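Side-chain contacts in transglutaminase-like enzymes, putative cysteine protease (Cytophaga hutchinsonii, PDB 3ISR), which probably acts on amide bonds as a cysteine-dependent enzyme, with a transglutaminase-like catalytic domain: residues K145-A148 / I149-I153; L187-A190 / L191-L195. All coordinates share one frame; numbering follows the deposited sequence.

Contact 1 of 2, residues K145-A148 / I149-I153; sequences KVLA and ITDWI
Thr150 turns its hydroxyl back along the helix onto the carbonyl of Val146, one turn earlier. The OG1 of Thr150 donates to Val146 O at 2.9 Å. Its own backbone N also donates to that oxygen. The two donors come from opposite faces of the carbonyl plane, and OG1 stands well above it, 36° out. With chi1 at -61°, OG1 lies beside the backbone N and opposite the carbonyl carbon, which brings it over this oxygen. The buried hydroxyl is thus satisfied within the helix, and Val146 O is gripped twice.

Leu147 and Asp151 cross obliquely. The branch carbon CG of Leu147 lies 4.0 Å from OD2 of Asp151. The carboxylate folds back against the same turn, with Asp151 CG 3.4 Å from Leu147 O. Its OD1 forms a salt bridge to Arg233, whose positive charge probably offsets the closeness of carboxylate and carbonyl.

Both pairs lie within helix 142-156 of the transglutaminase-like domain. Its backbone bonds, from each residue to the fourth one before it, bring side chains one turn apart together. Val146 and Thr150 face strands 215-222 and 225-229, touching Phe218 and Phe229.

Ile149 runs alongside the preceding turn. Its CG1 comes within 3.4 Å of Lys145 O, and its backbone N bonds to that same oxygen at 3.0 Å. The Lys145 side chain leads off elsewhere, and NZ bonds to Ile139 O. Trp152 meets the earlier turn only by its root: Trp152 CB is 3.3 Å from Ala148 O. The indole packs on Arg177, with CG1 of Ile153 in plane at its edge.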
loop_
_atom_site.group_PDB
_atom_site.type_symbol
_atom_site.label_atom_id
_atom_site.label_comp_id
_atom_site.label_asym_id
_atom_site.label_seq_id
_atom_site.Cartn_x
_atom_site.Cartn_y
_atom_site.Cartn_z
ATOM N N LYS B 145 -9.164 26.792 -7.454
ATOM C CA LYS B 145 -8.539 25.498 -7.408
ATOM C C LYS B 145 -8.932 24.703 -6.152
ATOM O O LYS B 145 -9.296 23.534 -6.249
ATOM C CB LYS B 145 -7.030 25.657 -7.482
ATOM C CG LYS B 145 -6.350 24.421 -7.955
ATOM C CD LYS B 145 -5.511 24.746 -9.160
ATOM C CE LYS B 145 -4.186 25.290 -8.770
ATOM N NZ LYS B 145 -3.562 25.855 -9.990
ATOM N N VAL B 146 -8.881 25.335 -4.981
ATOM C CA VAL B 146 -9.241 24.631 -3.736
ATOM C C VAL B 146 -10.728 24.292 -3.695
ATOM O O VAL B 146 -11.139 23.220 -3.228
ATOM C CB VAL B 146 -8.826 25.405 -2.466
ATOM C CG1 VAL B 146 -9.128 24.574 -1.195
ATOM C CG2 VAL B 146 -7.336 25.732 -2.505
ATOM N N LEU B 147 -11.541 25.197 -4.216
ATOM C CA LEU B 147 -12.952 24.939 -4.255
ATOM C C LEU B 147 -13.259 23.763 -5.185
ATOM O O LEU B 147 -14.108 22.926 -4.856
ATOM C CB LEU B 147 -13.716 26.201 -4.679
ATOM C CG LEU B 147 -15.229 26.075 -4.589
ATOM C CD1 LEU B 147 -15.667 25.868 -3.142
ATOM C CD2 LEU B 147 -15.902 27.324 -5.217
ATOM N N ALA B 148 -12.554 23.679 -6.315
ATOM C CA ALA B 148 -12.729 22.549 -7.225
ATOM C C ALA B 148 -12.306 21.226 -6.584
ATOM O O ALA B 148 -12.912 20.171 -6.854
ATOM C CB ALA B 148 -11.961 22.762 -8.517
ATOM N N ILE B 149 -11.252 21.284 -5.768
ATOM C CA ILE B 149 -10.800 20.111 -5.026
ATOM C C ILE B 149 -11.921 19.655 -4.098
ATOM O O ILE B 149 -12.280 18.468 -4.068
ATOM C CB ILE B 149 -9.501 20.408 -4.220
ATOM C CG1 ILE B 149 -8.308 20.456 -5.179
ATOM C CG2 ILE B 149 -9.259 19.326 -3.101
ATOM C CD1 ILE B 149 -7.037 21.017 -4.554
ATOM N N THR B 150 -12.498 20.622 -3.388
ATOM C CA THR B 150 -13.512 20.381 -2.375
ATOM C C THR B 150 -14.756 19.805 -3.033
ATOM O O THR B 150 -15.363 18.852 -2.519
ATOM C CB THR B 150 -13.816 21.703 -1.622
ATOM O OG1 THR B 150 -12.608 22.154 -0.987
ATOM C CG2 THR B 150 -14.867 21.498 -0.562
ATOM N N ASP B 151 -15.130 20.371 -4.177
ATOM C CA ASP B 151 -16.300 19.887 -4.899
ATOM C C ASP B 151 -16.042 18.498 -5.508
ATOM O O ASP B 151 -16.920 17.624 -5.463
ATOM C CB ASP B 151 -16.751 20.900 -5.967
ATOM C CG ASP B 151 -17.357 22.181 -5.358
ATOM O OD1 ASP B 151 -17.698 22.189 -4.139
ATOM O OD2 ASP B 151 -17.497 23.187 -6.106
ATOM N N TRP B 152 -14.847 18.281 -6.059
ATOM C CA TRP B 152 -14.510 16.955 -6.585
ATOM C C TRP B 152 -14.659 15.883 -5.487
ATOM O O TRP B 152 -15.259 14.849 -5.716
ATOM C CB TRP B 152 -13.099 16.916 -7.198
ATOM C CG TRP B 152 -12.822 15.601 -7.867
ATOM C CD1 TRP B 152 -13.047 15.278 -9.172
ATOM C CD2 TRP B 152 -12.317 14.410 -7.235
ATOM N NE1 TRP B 152 -12.694 13.966 -9.400
ATOM C CE2 TRP B 152 -12.257 13.408 -8.224
ATOM C CE3 TRP B 152 -11.913 14.101 -5.928
ATOM C CZ2 TRP B 152 -11.788 12.111 -7.953
ATOM C CZ3 TRP B 152 -11.455 12.806 -5.652
ATOM C CH2 TRP B 152 -11.407 11.827 -6.663
ATOM N N ILE B 153 -14.137 16.150 -4.291
ATOM C CA ILE B 153 -14.220 15.184 -3.195
ATOM C C ILE B 153 -15.685 14.909 -2.838
ATOM O O ILE B 153 -16.090 13.759 -2.683
ATOM C CB ILE B 153 -13.430 15.663 -1.958
ATOM C CG1 ILE B 153 -11.935 15.728 -2.300
ATOM C CG2 ILE B 153 -13.675 14.733 -0.755
ATOM C CD1 ILE B 153 -11.075 16.469 -1.256
#

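Contact 2 of 2, residues L187-A190 / L191-L195; sequences LGIA and LCRAL
Ile189 packs against one face of the Arg193 guanidinium, and the two side chains run side by side in the same direction. The methyl CG2 of Ile189 sits over the centre of that face, and its nearest atom is Arg193 CZ at 3.3 Å. This is a tight apolar cover on a charged group. The Arg193 chain is extended from CG to NE, which carries the flat head out as far as that methyl.

The apolar pair is Leu187 with Leu191. CG of Leu187 meets CD1 of Leu191 at 3.9 Å. Leu187 also packs on helix 170-176, and Leu191 on Leu131.

The polar end of Arg193 is satisfied outside the helix. NH2 bonds to Arg247 O and Ala199 O, and NH1 to Ser120 OG. Cutting Arg193 back to an alanine would probably leave the carbonyls of Arg247 and Ala199 without this donor and uncover the Ile189 methyl.

Backbone bonds complete the contact. Arg193 N reaches Ile189 O at 2.9 Å, almost straight at 177°. Leu191 N and Cys192 N bond to Leu187 O and Gly188 O, less straight. Ala194 N bonds to Ala190 O at a more bent 145°.

The bonds are those of any alpha helix. This one is probably the core helix of the transglutaminase-like, papain-related fold, whose start usually carries the nucleophilic cysteine.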
loop_
_atom_site.group_PDB
_atom_site.type_symbol
_atom_site.label_atom_id
_atom_site.label_comp_id
_atom_site.label_asym_id
_atom_site.label_seq_id
_atom_site.Cartn_x
_atom_site.Cartn_y
_atom_site.Cartn_z
ATOM N N LEU B 187 -7.958 14.211 2.643
ATOM C CA LEU B 187 -7.829 14.203 1.193
ATOM C C LEU B 187 -7.775 15.606 0.554
ATOM O O LEU B 187 -6.954 15.857 -0.332
ATOM C CB LEU B 187 -8.926 13.340 0.554
ATOM C CG LEU B 187 -8.848 13.204 -0.967
ATOM C CD1 LEU B 187 -7.457 12.601 -1.370
ATOM C CD2 LEU B 187 -10.009 12.317 -1.463
ATOM N N GLY B 188 -8.589 16.530 1.039
ATOM C CA GLY B 188 -8.508 17.931 0.591
ATOM C C GLY B 188 -7.120 18.503 0.869
ATOM O O GLY B 188 -6.527 19.151 0.008
ATOM N N ILE B 189 -6.599 18.240 2.064
ATOM C CA ILE B 189 -5.263 18.744 2.452
ATOM C C ILE B 189 -4.204 18.171 1.524
ATOM O O ILE B 189 -3.369 18.912 0.991
ATOM C CB ILE B 189 -4.919 18.363 3.903
ATOM C CG1 ILE B 189 -5.801 19.135 4.883
ATOM C CG2 ILE B 189 -3.444 18.677 4.212
ATOM C CD1 ILE B 189 -5.886 18.471 6.249
ATOM N N ALA B 190 -4.251 16.860 1.299
ATOM C CA ALA B 190 -3.232 16.234 0.457
ATOM C C ALA B 190 -3.247 16.803 -0.943
ATOM O O ALA B 190 -2.200 17.071 -1.503
ATOM C CB ALA B 190 -3.409 14.705 0.406
ATOM N N LEU B 191 -4.436 16.955 -1.516
ATOM C CA LEU B 191 -4.545 17.478 -2.878
ATOM C C LEU B 191 -4.109 18.931 -2.976
ATOM O O LEU B 191 -3.462 19.312 -3.947
ATOM C CB LEU B 191 -5.965 17.255 -3.429
ATOM C CG LEU B 191 -6.360 15.784 -3.663
ATOM C CD1 LEU B 191 -7.871 15.666 -3.870
ATOM C CD2 LEU B 191 -5.600 15.155 -4.862
ATOM N N CYS B 192 -4.423 19.742 -1.961
ATOM C CA CYS B 192 -3.906 21.128 -1.924
ATOM C C CYS B 192 -2.389 21.169 -1.889
ATOM O O CYS B 192 -1.761 21.868 -2.679
ATOM C CB CYS B 192 -4.392 21.865 -0.694
ATOM S SG CYS B 192 -6.088 22.401 -0.786
ATOM N N ARG B 193 -1.794 20.443 -0.943
ATOM C CA ARG B 193 -0.339 20.447 -0.846
ATOM C C ARG B 193 0.312 19.925 -2.121
ATOM O O ARG B 193 1.400 20.377 -2.500
ATOM C CB ARG B 193 0.134 19.603 0.337
ATOM C CG ARG B 193 -0.264 20.178 1.676
ATOM C CD ARG B 193 0.397 19.394 2.813
ATOM N NE ARG B 193 -0.143 19.850 4.098
ATOM C CZ ARG B 193 -0.318 19.069 5.151
ATOM N NH1 ARG B 193 0.055 17.781 5.092
ATOM N NH2 ARG B 193 -0.874 19.574 6.254
ATOM N N ALA B 194 -0.341 18.970 -2.774
ATOM C CA ALA B 194 0.210 18.387 -4.010
ATOM C C ALA B 194 0.343 19.459 -5.086
ATOM O O ALA B 194 1.189 19.356 -5.989
ATOM C CB ALA B 194 -0.691 17.244 -4.479
ATOM N N LEU B 195 -0.498 20.489 -4.983
ATOM C CA LEU B 195 -0.496 21.642 -5.905
ATOM C C LEU B 195 0.232 22.870 -5.350
ATOM O O LEU B 195 0.050 23.988 -5.852
ATOM C CB LEU B 195 -1.941 22.028 -6.287
ATOM C CG LEU B 195 -2.748 20.949 -7.023
ATOM C CD1 LEU B 195 -4.249 21.237 -6.949
ATOM C CD2 LEU B 195 -2.271 20.779 -8.468
#

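In the fold
Contacts 1 and 2 lie on two neighbouring helices of one transglutaminase-like domain, with their centres about 10 Å apart. The helices pack directly. CD1 of Ile153 is 3.4 Å from Gly188 N, where the glycine presents bare backbone. CG1 of Val146 meets SG of Cys192 at 3.8 Å, and CD1 of Ile149 meets CD1 of Leu195 at 3.7 Å. Val146 touches both helix 181-194 and the strands 215-222 and 225-229, so contact 1 joins helix and sheet. Contact 2 is in the later turns of helix 181-194. By analogy with the family, the active site is probably near the other end of that helix.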